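Local atomic coordinates of fiber (PDB entry 6FJN), a protein that probably attaches the virion to a receptor on the host cell, this chain being the C-terminal knob domain of the trimeric adenovirus fiber. Residues L26-C31 / F178-Q183; I140-N145 / T174-S179; R2-T7 / V99-N104; S22-T27 / G37-L42; L63-N68 / Y154-T159. One frame throughout, in Å; residues are numbered along the deposited sequence.

Contact 1 (L26-C31 / F178-Q183)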
# COMPACT_ATOMS: atom_id res chain seq x y z
N LEU A 26 2.62 15.38 1.23
CA LEU A 26 2.34 14.38 2.25
C LEU A 26 0.92 14.55 2.72
O LEU A 26 0.54 15.65 3.13
CB LEU A 26 3.32 14.48 3.44
CG LEU A 26 3.07 13.49 4.57
CD1 LEU A 26 3.24 12.08 4.14
CD2 LEU A 26 4.01 13.85 5.73
N THR A 27 0.17 13.44 2.74
CA THR A 27 -1.18 13.42 3.24
C THR A 27 -1.31 12.27 4.21
O THR A 27 -0.94 11.13 3.87
CB THR A 27 -2.16 13.22 2.06
OG1 THR A 27 -1.95 14.23 1.08
CG2 THR A 27 -3.62 13.28 2.48
N LEU A 28 -1.82 12.56 5.41
CA LEU A 28 -2.04 11.57 6.45
C LEU A 28 -3.54 11.56 6.74
O LEU A 28 -4.09 12.57 7.24
CB LEU A 28 -1.25 11.94 7.70
CG LEU A 28 0.25 12.07 7.56
CD1 LEU A 28 0.85 12.50 8.89
CD2 LEU A 28 0.90 10.82 7.03
N THR A 29 -4.22 10.45 6.42
CA THR A 29 -5.64 10.34 6.62
C THR A 29 -5.93 9.34 7.73
O THR A 29 -5.49 8.17 7.64
CB THR A 29 -6.34 9.91 5.33
OG1 THR A 29 -6.09 10.90 4.31
CG2 THR A 29 -7.84 9.73 5.58
N LYS A 30 -6.59 9.78 8.76
CA LYS A 30 -6.90 8.94 9.90
C LYS A 30 -7.99 7.94 9.52
O LYS A 30 -9.11 8.31 9.15
CB LYS A 30 -7.36 9.84 11.03
CG LYS A 30 -7.87 9.24 12.29
CD LYS A 30 -6.79 8.47 12.96
CE LYS A 30 -7.20 8.30 14.44
NZ LYS A 30 -6.21 7.50 15.18
N CYS A 31 -7.66 6.64 9.67
CA CYS A 31 -8.55 5.53 9.50
C CYS A 31 -8.59 4.70 10.80
O CYS A 31 -7.96 3.62 10.88
CB CYS A 31 -8.11 4.66 8.33
SG CYS A 31 -8.04 5.52 6.74
N PHE A 178 1.22 4.15 2.17
CA PHE A 178 1.67 3.37 3.32
C PHE A 178 0.68 3.51 4.44
O PHE A 178 -0.28 4.32 4.34
CB PHE A 178 3.07 3.84 3.76
CG PHE A 178 3.15 5.26 4.22
CD1 PHE A 178 3.25 6.30 3.31
CD2 PHE A 178 3.15 5.56 5.57
CE1 PHE A 178 3.35 7.61 3.75
CE2 PHE A 178 3.23 6.88 6.01
CZ PHE A 178 3.35 7.92 5.08
N SER A 179 0.83 2.76 5.51
CA SER A 179 0.04 2.98 6.70
C SER A 179 0.87 2.74 7.93
O SER A 179 1.98 2.14 7.84
CB SER A 179 -1.22 2.11 6.74
OG SER A 179 -0.90 0.76 7.06
N TYR A 180 0.38 3.19 9.08
CA TYR A 180 1.01 2.90 10.36
C TYR A 180 0.01 2.97 11.45
O TYR A 180 -1.03 3.62 11.35
CB TYR A 180 2.22 3.85 10.63
CG TYR A 180 1.82 5.33 10.65
CD1 TYR A 180 1.47 5.95 11.87
CD2 TYR A 180 1.85 6.10 9.52
CE1 TYR A 180 1.16 7.28 11.91
CE2 TYR A 180 1.54 7.46 9.56
CZ TYR A 180 1.20 8.05 10.76
OH TYR A 180 0.87 9.38 10.71
N LEU A 181 0.33 2.28 12.55
CA LEU A 181 -0.49 2.26 13.74
C LEU A 181 -0.36 3.57 14.49
O LEU A 181 0.72 4.09 14.62
CB LEU A 181 -0.08 1.12 14.66
CG LEU A 181 -0.52 -0.29 14.24
CD1 LEU A 181 -0.27 -0.73 12.83
CD2 LEU A 181 0.06 -1.29 15.25
N THR A 182 -1.47 4.06 14.98
CA THR A 182 -1.47 5.36 15.65
C THR A 182 -1.48 5.27 17.17
O THR A 182 -1.96 4.28 17.79
CB THR A 182 -2.65 6.20 15.21
OG1 THR A 182 -3.85 5.48 15.56
CG2 THR A 182 -2.71 6.46 13.72
N GLN A 183 -0.99 6.36 17.79
CA GLN A 183 -1.18 6.65 19.19
C GLN A 183 -2.72 7.10 19.39
O GLN A 183 -3.36 7.54 18.40
CB GLN A 183 -0.22 7.83 19.55
CG GLN A 183 0.02 8.05 21.03
CD GLN A 183 0.95 7.03 21.67
OE1 GLN A 183 1.48 6.14 21.03
NE2 GLN A 183 1.10 7.14 23.02
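Leu28 meets Tyr180 across two strands that are not direct neighbours, strand 34-43 lying between them in the sheet, and Lys30 meets Thr182 just past the end of strand 176-181. Accordingly no backbone bond joins the segments. Their axes come no nearer than 9.1 Å and are inclined at 50°, and only side chains span the gap, alongside Val35 of the middle strand.

Leu28 can be followed outward. From CB the chain turns at CG, which sits beside the backbone N and anti to the carbonyl carbon (chi1 -59°), 4.2 Å from Tyr180 OH. Of the two methyls, CD1 comes closest, 3.6 Å from Tyr180 OH. CD2 turns between the two rings: it sits at the edge of Tyr180, 4.3 Å from Tyr180 CE2, and equally far from Phe178 CZ, which it meets obliquely. Leu26 completes the row, its CD1 meeting the edge of the Phe178 ring 4.3 Å from Phe178 CZ. The Tyr180 hydroxyl itself is hydrogen-bonded to Phe101 O.

At the far end Lys30 extends a chain bent at chi2 (64°), bringing NZ to 3.1 Å from Thr182 OG1. This ammonium also bonds Gly32 O and Pro100 O and forms a salt bridge with Glu184, whose OE2 is shared with Thr182 OG1. A glutamate covalently joined to Gln183 has been seen at Lys30 and Thr182, consistent with the place of Glu184; no separate ligand is bound here. The chemistry thus passes from apolar leucine-ring packing to an ammonium probably kept protonated by its carboxylate and carbonyl partners.

Contact 2 (I140-N145 / T174-S179); sequences ITIAFN and TSFTFS
The axes of strands 140-144 and 176-179 pass 10.2 Å apart at 26°, with Ile140 opposite Phe176 and Ile142 opposite Phe178, a spacing too wide for backbone hydrogen bonds but right for interlocking side chains.

Two CH-pi contacts carry the packing. Ile140 sets CG2 almost exactly on the normal of the Phe176 ring, 4.1 Å from its centroid. Its CD1 reaches the rim of the same ring, 4.1 Å from Phe176 CD2. One step along, Ile142 lays CD1 over a face of Phe178, 3.7 Å from the ring centroid and displaced toward the rim, where Phe178 CD1 is 3.6 Å away. The same methyl comes to the edge of Phe176, 3.9 Å from Phe176 CE2, and so wedges between the two phenylalanines.

This is the face-to-face packing of a beta sandwich: strand 137-144 belongs to the four-stranded sheet of the knob, strand 176-181 to the other sheet. Phe158, from the strand next to 137-144, and Val39, from the strand next to 176-181, adjoin the same cluster.

In Phe178, chi1 (63°, the crowded position) swings the ring toward Ile142, and chi2 (-81°) turns its face to the methyl. Phe176 O lies in the plane of that ring, at its edge. Phe144 closes the row: its CZ approaches Phe178 CD2 at 4.2 Å, with Phe178 CD2 near the plane of the Phe144 ring. Tyr180 and Tyr108 meet the Phe144 ring in turn, their planes inclined to it.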
# COMPACT_ATOMS: atom_id res chain seq x y z
N ILE A 140 12.76 3.96 -0.91
CA ILE A 140 12.16 4.80 0.12
C ILE A 140 12.18 4.01 1.43
O ILE A 140 11.76 2.85 1.48
CB ILE A 140 10.74 5.25 -0.22
CG1 ILE A 140 10.24 6.26 0.80
CG2 ILE A 140 9.74 4.12 -0.47
CD1 ILE A 140 8.89 6.89 0.47
N THR A 141 12.67 4.66 2.49
CA THR A 141 12.62 4.11 3.84
C THR A 141 11.81 5.07 4.69
O THR A 141 12.22 6.26 4.84
CB THR A 141 14.00 3.96 4.46
OG1 THR A 141 14.81 3.09 3.65
CG2 THR A 141 13.90 3.33 5.84
N ILE A 142 10.69 4.63 5.22
CA ILE A 142 9.88 5.42 6.15
C ILE A 142 10.14 4.86 7.53
O ILE A 142 10.01 3.66 7.73
CB ILE A 142 8.41 5.39 5.82
CG1 ILE A 142 8.19 5.71 4.33
CG2 ILE A 142 7.66 6.37 6.71
CD1 ILE A 142 6.75 5.69 3.88
N ALA A 143 10.50 5.72 8.49
CA ALA A 143 10.79 5.28 9.85
C ALA A 143 9.95 6.01 10.83
O ALA A 143 9.79 7.24 10.73
CB ALA A 143 12.27 5.46 10.19
N PHE A 144 9.44 5.29 11.83
CA PHE A 144 8.54 5.84 12.83
C PHE A 144 9.20 5.89 14.19
O PHE A 144 9.67 4.86 14.72
CB PHE A 144 7.28 4.96 12.91
CG PHE A 144 6.56 4.90 11.58
CD1 PHE A 144 5.86 6.00 11.10
CD2 PHE A 144 6.61 3.79 10.79
CE1 PHE A 144 5.27 5.99 9.87
CE2 PHE A 144 5.99 3.77 9.53
CZ PHE A 144 5.34 4.89 9.09
N ASN A 145 9.20 7.10 14.78
CA ASN A 145 9.66 7.33 16.15
C ASN A 145 11.11 6.98 16.41
O ASN A 145 11.50 6.72 17.53
CB ASN A 145 8.74 6.68 17.19
CG ASN A 145 7.33 7.18 17.14
OD1 ASN A 145 6.39 6.41 17.58
ND2 ASN A 145 7.08 8.35 16.68
N THR A 174 7.70 9.09 -7.94
CA THR A 174 6.32 8.63 -7.89
C THR A 174 5.79 8.64 -6.46
O THR A 174 6.53 8.68 -5.48
CB THR A 174 6.23 7.23 -8.51
OG1 THR A 174 7.16 6.35 -7.88
CG2 THR A 174 6.50 7.28 -9.99
N SER A 175 4.45 8.61 -6.37
CA SER A 175 3.77 8.61 -5.08
C SER A 175 3.82 7.26 -4.42
O SER A 175 3.74 6.21 -5.09
CB SER A 175 2.32 9.04 -5.26
OG SER A 175 2.19 10.41 -5.62
N PHE A 176 3.86 7.26 -3.09
CA PHE A 176 3.94 6.03 -2.31
C PHE A 176 2.90 6.02 -1.21
O PHE A 176 2.81 6.98 -0.41
CB PHE A 176 5.33 5.90 -1.70
CG PHE A 176 5.56 4.57 -1.01
CD1 PHE A 176 5.67 3.42 -1.75
CD2 PHE A 176 5.63 4.48 0.38
CE1 PHE A 176 5.87 2.22 -1.15
CE2 PHE A 176 5.82 3.27 1.01
CZ PHE A 176 5.92 2.13 0.24
N THR A 177 2.11 4.96 -1.17
CA THR A 177 1.08 4.76 -0.16
C THR A 177 1.60 3.86 0.93
O THR A 177 2.33 2.86 0.67
CB THR A 177 -0.16 4.17 -0.79
OG1 THR A 177 -0.71 5.21 -1.64
CG2 THR A 177 -1.23 3.75 0.14
N PHE A 178 1.22 4.15 2.17
CA PHE A 178 1.67 3.37 3.32
C PHE A 178 0.68 3.51 4.44
O PHE A 178 -0.28 4.32 4.34
CB PHE A 178 3.07 3.84 3.76
CG PHE A 178 3.15 5.26 4.22
CD1 PHE A 178 3.25 6.30 3.31
CD2 PHE A 178 3.15 5.56 5.57
CE1 PHE A 178 3.35 7.61 3.75
CE2 PHE A 178 3.23 6.88 6.01
CZ PHE A 178 3.35 7.92 5.08
N SER A 179 0.83 2.76 5.51
CA SER A 179 0.04 2.98 6.70
C SER A 179 0.87 2.74 7.93
O SER A 179 1.98 2.14 7.84
CB SER A 179 -1.22 2.11 6.74
OG SER A 179 -0.90 0.76 7.06

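Contact 3 (R2-T7 / V99-N104)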
# COMPACT_ATOMS: atom_id res chain seq x y z
N ARG A 2 -9.91 14.77 9.99
CA ARG A 2 -9.36 13.46 9.68
C ARG A 2 -8.24 13.45 8.68
O ARG A 2 -7.71 12.39 8.48
CB ARG A 2 -10.44 12.47 9.22
CG ARG A 2 -11.19 11.70 10.33
CD ARG A 2 -11.14 12.38 11.71
NE ARG A 2 -10.41 11.63 12.74
CZ ARG A 2 -10.28 12.05 14.00
NH1 ARG A 2 -9.63 11.34 14.92
NH2 ARG A 2 -10.82 13.20 14.36
N THR A 3 -7.81 14.58 8.12
CA THR A 3 -6.62 14.60 7.26
C THR A 3 -5.68 15.71 7.69
O THR A 3 -6.06 16.88 7.84
CB THR A 3 -6.95 14.61 5.73
OG1 THR A 3 -7.43 13.29 5.31
CG2 THR A 3 -5.77 14.97 4.93
N LEU A 4 -4.41 15.37 7.87
CA LEU A 4 -3.31 16.34 8.00
C LEU A 4 -2.54 16.30 6.71
O LEU A 4 -2.22 15.19 6.20
CB LEU A 4 -2.35 15.95 9.08
CG LEU A 4 -2.57 16.12 10.53
CD1 LEU A 4 -1.32 15.67 11.29
CD2 LEU A 4 -2.84 17.58 10.78
N TRP A 5 -2.21 17.46 6.12
CA TRP A 5 -1.48 17.41 4.88
C TRP A 5 -0.67 18.66 4.65
O TRP A 5 -0.77 19.68 5.36
CB TRP A 5 -2.44 17.14 3.73
CG TRP A 5 -3.41 18.20 3.30
CD1 TRP A 5 -3.69 19.39 3.87
CD2 TRP A 5 -4.20 18.10 2.12
NE1 TRP A 5 -4.63 20.06 3.11
CE2 TRP A 5 -4.97 19.26 2.05
CE3 TRP A 5 -4.38 17.11 1.15
CZ2 TRP A 5 -5.86 19.50 0.98
CZ3 TRP A 5 -5.28 17.33 0.13
CH2 TRP A 5 -5.98 18.51 0.03
N THR A 6 0.14 18.58 3.60
CA THR A 6 0.92 19.70 3.11
C THR A 6 0.19 20.57 2.14
O THR A 6 0.73 21.61 1.71
CB THR A 6 2.14 19.18 2.33
OG1 THR A 6 1.72 18.21 1.34
CG2 THR A 6 3.09 18.52 3.25
N THR A 7 -1.03 20.20 1.77
CA THR A 7 -1.77 20.70 0.62
C THR A 7 -1.14 20.04 -0.62
O THR A 7 0.05 19.64 -0.62
CB THR A 7 -1.83 22.23 0.41
OG1 THR A 7 -0.63 22.69 -0.23
CG2 THR A 7 -2.15 23.01 1.68
N VAL A 99 -2.33 14.19 18.22
CA VAL A 99 -1.86 12.95 18.79
C VAL A 99 -2.44 11.71 18.03
O VAL A 99 -1.75 10.77 17.82
CB VAL A 99 -2.04 12.90 20.31
CG1 VAL A 99 -1.61 11.54 20.85
CG2 VAL A 99 -1.16 13.96 20.96
N PRO A 100 -3.75 11.76 17.63
CA PRO A 100 -4.30 10.61 16.90
C PRO A 100 -3.66 10.31 15.56
O PRO A 100 -4.00 9.26 14.97
CB PRO A 100 -5.77 10.94 16.77
CG PRO A 100 -6.03 11.85 17.96
CD PRO A 100 -4.80 12.73 17.97
N PHE A 101 -2.82 11.20 15.05
CA PHE A 101 -2.05 10.96 13.81
C PHE A 101 -0.65 10.51 14.09
O PHE A 101 0.09 10.21 13.16
CB PHE A 101 -1.98 12.23 12.97
CG PHE A 101 -3.31 12.65 12.41
CD1 PHE A 101 -4.25 13.30 13.17
CD2 PHE A 101 -3.65 12.35 11.09
CE1 PHE A 101 -5.48 13.66 12.66
CE2 PHE A 101 -4.87 12.72 10.59
CZ PHE A 101 -5.76 13.36 11.35
N MET A 102 -0.24 10.47 15.36
CA MET A 102 1.16 10.18 15.66
C MET A 102 1.40 8.67 15.64
O MET A 102 0.50 7.87 15.94
CB MET A 102 1.54 10.74 17.02
CG MET A 102 1.57 12.24 17.04
SD MET A 102 2.81 12.95 15.91
CE MET A 102 1.80 13.53 14.54
N PRO A 103 2.61 8.23 15.30
CA PRO A 103 2.88 6.78 15.29
C PRO A 103 2.91 6.21 16.70
O PRO A 103 3.46 6.81 17.62
CB PRO A 103 4.26 6.67 14.60
CG PRO A 103 4.50 8.01 13.97
CD PRO A 103 3.76 8.99 14.83
N ASN A 104 2.26 5.07 16.84
CA ASN A 104 2.09 4.40 18.13
C ASN A 104 3.45 4.08 18.75
O ASN A 104 4.27 3.45 18.15
CB ASN A 104 1.31 3.12 17.86
CG ASN A 104 0.93 2.38 19.12
OD1 ASN A 104 1.75 1.69 19.76
ND2 ASN A 104 -0.31 2.57 19.52
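Leu4 covers one face of the Phe101 ring in an apolar contact. Leu4 CG stands over the ring centre, 3.9 Å from the centroid and 9° off the normal, a CH-pi geometry. Leu4 CD1 shifts toward the root of the ring, 3.8 Å from Phe101 CG. Leu4 reaches there with CG beside its backbone N, anti to the carbonyl carbon (chi1 -78°). Farther out the Arg2 side chain, in the one of its two conformers considered, reaches the Pro100 ring, with Arg2 NH1 4.3 Å from Pro100 CB.

The edge of Phe101 meets backbone instead. Arg2 C lies in the ring plane, and Arg2 O is 3.6 Å from Phe101 CE2, near that plane. Thr3 N follows at the same edge, 4.0 Å from Phe101 CZ. Leucine above and peptide at the rim probably limit the rotation of the ring.

In the fold, the contact joins strand 3-5, paired with strands 22-31 and 83-86 in the six-stranded sheet, to the 3-10 segment 99-101 of the long loop before strand 123-129.

Polar bonds lie within or beyond the segments. Met102 N donates to Val99 O at 2.9 Å, closing the turn that presents Phe101. Pro100 O and Phe101 O accept from Lys30 NZ and Tyr180 OH, tying this turn to two strands of the sheet.

Contact 4 (S22-T27 / G37-L42)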
# COMPACT_ATOMS: atom_id res chain seq x y z
N SER A 22 12.45 22.29 -2.02
CA SER A 22 11.69 21.12 -2.47
C SER A 22 10.25 21.18 -2.01
O SER A 22 9.94 21.93 -1.05
CB SER A 22 12.39 19.85 -1.97
OG SER A 22 12.56 19.83 -0.57
N LYS A 23 9.38 20.41 -2.66
CA LYS A 23 8.01 20.21 -2.24
C LYS A 23 7.89 18.77 -1.79
O LYS A 23 7.99 17.83 -2.60
CB LYS A 23 6.97 20.48 -3.39
CG LYS A 23 5.51 20.00 -3.07
CD LYS A 23 4.70 20.93 -2.14
CE LYS A 23 3.41 20.30 -1.59
NZ LYS A 23 2.43 21.30 -1.16
N LEU A 24 7.61 18.61 -0.50
CA LEU A 24 7.13 17.33 0.04
C LEU A 24 5.63 17.32 -0.06
O LEU A 24 4.97 18.20 0.51
CB LEU A 24 7.54 17.22 1.51
CG LEU A 24 7.17 15.87 2.16
CD1 LEU A 24 8.04 14.74 1.67
CD2 LEU A 24 7.23 15.95 3.69
N THR A 25 5.06 16.37 -0.81
CA THR A 25 3.62 16.19 -0.83
C THR A 25 3.30 15.07 0.13
O THR A 25 3.71 13.95 -0.11
CB THR A 25 3.08 15.89 -2.23
OG1 THR A 25 3.53 16.89 -3.14
CG2 THR A 25 1.56 15.84 -2.25
N LEU A 26 2.62 15.38 1.23
CA LEU A 26 2.34 14.38 2.25
C LEU A 26 0.92 14.55 2.72
O LEU A 26 0.54 15.65 3.13
CB LEU A 26 3.32 14.48 3.44
CG LEU A 26 3.07 13.49 4.57
CD1 LEU A 26 3.24 12.08 4.14
CD2 LEU A 26 4.01 13.85 5.73
N THR A 27 0.17 13.44 2.74
CA THR A 27 -1.18 13.42 3.24
C THR A 27 -1.31 12.27 4.21
O THR A 27 -0.94 11.13 3.87
CB THR A 27 -2.16 13.22 2.06
OG1 THR A 27 -1.95 14.23 1.08
CG2 THR A 27 -3.62 13.28 2.48
N GLY A 37 -1.23 6.89 4.69
CA GLY A 37 -0.35 7.94 4.24
C GLY A 37 -0.04 7.87 2.75
O GLY A 37 -0.06 6.79 2.14
N ASN A 38 0.32 9.03 2.19
CA ASN A 38 0.65 9.12 0.77
C ASN A 38 1.73 10.18 0.66
O ASN A 38 1.52 11.32 1.15
CB ASN A 38 -0.61 9.48 0.03
CG ASN A 38 -0.43 9.60 -1.44
OD1 ASN A 38 0.04 10.65 -1.91
ND2 ASN A 38 -0.94 8.67 -2.25
N VAL A 39 2.85 9.87 0.06
CA VAL A 39 3.99 10.79 0.04
C VAL A 39 4.66 10.81 -1.32
O VAL A 39 4.79 9.77 -2.01
CB VAL A 39 5.01 10.42 1.15
CG1 VAL A 39 5.64 9.06 0.95
CG2 VAL A 39 6.08 11.51 1.35
N SER A 40 5.29 11.95 -1.61
CA SER A 40 6.19 12.09 -2.72
C SER A 40 7.01 13.34 -2.47
O SER A 40 6.69 14.16 -1.58
CB SER A 40 5.38 12.25 -4.01
OG SER A 40 4.59 13.44 -4.01
N LEU A 41 8.06 13.52 -3.26
CA LEU A 41 9.03 14.58 -3.03
C LEU A 41 9.58 15.04 -4.38
O LEU A 41 9.91 14.20 -5.24
CB LEU A 41 10.16 14.06 -2.13
CG LEU A 41 11.31 15.00 -1.80
CD1 LEU A 41 10.87 16.25 -1.04
CD2 LEU A 41 12.39 14.27 -1.04
N LEU A 42 9.69 16.37 -4.52
CA LEU A 42 10.14 17.03 -5.76
C LEU A 42 11.16 18.09 -5.41
O LEU A 42 10.86 18.96 -4.55
CB LEU A 42 8.91 17.71 -6.39
CG LEU A 42 9.16 18.72 -7.47
CD1 LEU A 42 9.63 18.03 -8.70
CD2 LEU A 42 7.93 19.57 -7.73
O HOH W 1 6.01 16.43 -4.03
O HOH W 2 0.10 13.17 -0.55
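Lys23 and Leu42, Thr25 and Ser40, and Thr27 and Asn38 form three hydrogen-bonded pairs of an antiparallel hairpin, each pair contributing two backbone bonds. The axes run antiparallel (174°), 4.7 Å apart at closest. The shortest bond is Lys23 N to Leu42 O at 2.8 Å. Between these pairs CA-H groups point at carbonyls, the closest being Val39 CA to Thr25 O at 3.2 Å.

Waters add side-chain bridges on the face of Thr25, Thr27, Asn38 and Ser40. One donates to Lys23 O and bonds Thr25 OG1 at 2.7 Å; its link to Ser40 OG is weak, and doubtful because the serine has a second conformer. The other joins Thr27 OG1 to Asn38 OD1, donating to the amide oxygen over 2.9 Å. This face meets a neighbouring subunit, whose Arg121 bonds Thr25 OG1. Lys23 turns its amine away to a salt bridge with Asp9.

The reverse face is apolar. Leu24 CD1 touches Val39 CG2 at 3.8 Å, and Leu26 CD1 leans onto Val39 CB at 3.9 Å. Leu26 spans the gap because CG is anti to its backbone N (chi1 178°). Leu63 and Phe158 of the opposite sheet pack beneath these side chains.

The hairpin is therefore amphipathic in chemistry: hydroxyls and an amide face a neighbouring subunit, with waters bridging the two strands, and branched aliphatic groups fill the sandwich interior, while its six backbone bonds leave alternate residues such as Val39 and Leu26 to bond strand 176-181 and segment 2-7.

Contact 5 (L63-N68 / Y154-T159); sequences LLFDEN and YSITFT
Leu63-Phe65 and Tyr154-Ile156 pair at one border of the four-stranded sheet of the knob sandwich, where strand 58-65 is the outermost strand within this chain. The axes run antiparallel at 171°. Leu63 and Ile156 exchange two backbone bonds, each 2.9 Å between N and O (Leu63 N to Ile156 O, Ile156 N to Leu63 O). Phe65 and Tyr154 form the second hydrogen-bonded pair, its return bond, Tyr154 N to Phe65 O, lengthening to 3.2 Å. Leu64 and Ser155 stand between them, with Leu64 CD2 at 4.0 Å from Ser155 CB.

On the inward face Phe65 turns its edge across the partner strand: CE2 meets Ile156 CG1 at 4.1 Å, and Tyr154 O also lies near the ring plane. Having CG beside the backbone N (chi1 -56°) brings the edge of this ring to Ile156. Leu63 CD1 reaches the edge of Phe158, 4.1 Å from Phe158 CE2.

Past the strand end, Asp66 OD1 accepts from Asn68 N in an Asx turn. The Tyr154 ring lies along this turn, Asp66 O in its plane at 3.5 Å from Tyr154 CD2. Tyr154 OH donates over 2.7 Å to a water that in turn donates to Glu67 O. The side chain of Gln183 borders the same ring. The Tyr154 ring is thus buried among backbone and side chains, while water joins its hydroxyl to the exposed turn.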
# COMPACT_ATOMS: atom_id res chain seq x y z
N LEU A 63 10.34 14.70 9.89
CA LEU A 63 9.21 15.36 10.56
C LEU A 63 9.31 14.97 12.03
O LEU A 63 9.18 13.79 12.38
CB LEU A 63 7.88 14.94 9.99
CG LEU A 63 7.49 15.55 8.63
CD1 LEU A 63 8.45 15.25 7.49
CD2 LEU A 63 6.08 15.14 8.27
N LEU A 64 9.56 15.97 12.87
CA LEU A 64 9.67 15.76 14.31
C LEU A 64 8.47 16.41 14.97
O LEU A 64 8.09 17.53 14.58
CB LEU A 64 10.93 16.48 14.82
CG LEU A 64 12.23 16.14 14.08
CD1 LEU A 64 13.38 16.95 14.70
CD2 LEU A 64 12.54 14.66 14.13
N PHE A 65 7.85 15.73 15.94
CA PHE A 65 6.64 16.24 16.56
C PHE A 65 6.80 16.31 18.06
O PHE A 65 7.48 15.44 18.68
CB PHE A 65 5.43 15.36 16.24
CG PHE A 65 5.17 15.17 14.76
CD1 PHE A 65 4.41 16.10 14.04
CD2 PHE A 65 5.72 14.08 14.08
CE1 PHE A 65 4.16 15.94 12.70
CE2 PHE A 65 5.43 13.90 12.72
CZ PHE A 65 4.68 14.83 12.06
N ASP A 66 6.11 17.27 18.66
CA ASP A 66 6.06 17.37 20.12
C ASP A 66 4.98 16.47 20.68
O ASP A 66 4.32 15.71 19.97
CB ASP A 66 5.91 18.85 20.51
CG ASP A 66 4.60 19.49 20.13
OD1 ASP A 66 3.59 18.75 19.99
OD2 ASP A 66 4.57 20.74 20.00
N GLU A 67 4.78 16.62 22.01
CA GLU A 67 3.81 15.84 22.83
C GLU A 67 2.36 15.99 22.38
O GLU A 67 1.49 15.19 22.71
CB GLU A 67 3.93 16.26 24.30
CG GLU A 67 5.09 15.58 24.99
CD GLU A 67 4.82 14.10 25.24
OE1 GLU A 67 5.78 13.30 25.21
OE2 GLU A 67 3.65 13.70 25.41
N ASN A 68 2.09 17.07 21.68
CA ASN A 68 0.76 17.36 21.13
C ASN A 68 0.61 16.90 19.66
O ASN A 68 -0.43 17.22 19.05
CB ASN A 68 0.46 18.84 21.25
CG ASN A 68 0.33 19.28 22.71
OD1 ASN A 68 -0.24 18.57 23.55
ND2 ASN A 68 0.90 20.44 22.99
N TYR A 154 7.66 12.28 18.95
CA TYR A 154 7.31 11.37 17.84
C TYR A 154 8.10 11.82 16.63
O TYR A 154 8.54 12.98 16.54
CB TYR A 154 5.82 11.41 17.48
CG TYR A 154 4.88 11.19 18.61
CD1 TYR A 154 4.49 9.90 18.97
CD2 TYR A 154 4.33 12.27 19.32
CE1 TYR A 154 3.60 9.69 19.99
CE2 TYR A 154 3.45 12.06 20.35
CZ TYR A 154 3.09 10.77 20.70
OH TYR A 154 2.22 10.51 21.71
N SER A 155 8.25 10.92 15.66
CA SER A 155 8.88 11.34 14.41
C SER A 155 8.38 10.45 13.28
O SER A 155 8.04 9.26 13.46
CB SER A 155 10.40 11.28 14.47
OG SER A 155 10.90 9.98 14.76
N ILE A 156 8.40 11.04 12.08
CA ILE A 156 8.25 10.28 10.82
C ILE A 156 9.33 10.78 9.92
O ILE A 156 9.43 12.00 9.68
CB ILE A 156 6.87 10.47 10.15
CG1 ILE A 156 5.71 10.15 11.11
CG2 ILE A 156 6.79 9.66 8.86
CD1 ILE A 156 4.33 10.50 10.59
N THR A 157 10.18 9.89 9.41
CA THR A 157 11.20 10.31 8.46
C THR A 157 11.05 9.55 7.16
O THR A 157 10.61 8.38 7.14
CB THR A 157 12.63 10.17 9.03
OG1 THR A 157 12.95 8.79 9.20
CG2 THR A 157 12.76 10.91 10.35
N PHE A 158 11.41 10.21 6.08
CA PHE A 158 11.38 9.65 4.73
C PHE A 158 12.77 9.76 4.17
O PHE A 158 13.25 10.90 3.97
CB PHE A 158 10.40 10.43 3.83
CG PHE A 158 9.02 10.55 4.39
CD1 PHE A 158 8.06 9.59 4.16
CD2 PHE A 158 8.66 11.65 5.16
CE1 PHE A 158 6.79 9.67 4.70
CE2 PHE A 158 7.41 11.73 5.71
CZ PHE A 158 6.47 10.75 5.48
N THR A 159 13.43 8.63 3.92
CA THR A 159 14.75 8.64 3.33
C THR A 159 14.64 8.06 1.94
O THR A 159 13.92 7.07 1.70
CB THR A 159 15.72 7.81 4.18
OG1 THR A 159 15.78 8.35 5.50
CG2 THR A 159 17.14 7.80 3.63
O HOH W 3 1.70 12.51 23.40

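In the fold
All five contacts are largely buried, but their chemistry follows their place in the sandwich. Contacts 4 and 5 are backbone ladders, one within each sheet; contact 4 has a polar face toward a neighbouring subunit, whereas no other chain touches contact 5. Contact 2 crosses between sheets and is wholly apolar across its segments. Contact 1 shares Phe178 with it and Leu26 with contact 4, yet skips a strand and ends in charge. Contact 3, about 6 Å from contact 1 between centres, ties a loop to the sheet. Contacts 3 and 5 each include an exposed residue (Arg2, Glu67), yet they join in the interior, Met102 SD 3.4 Å from Phe65 CG.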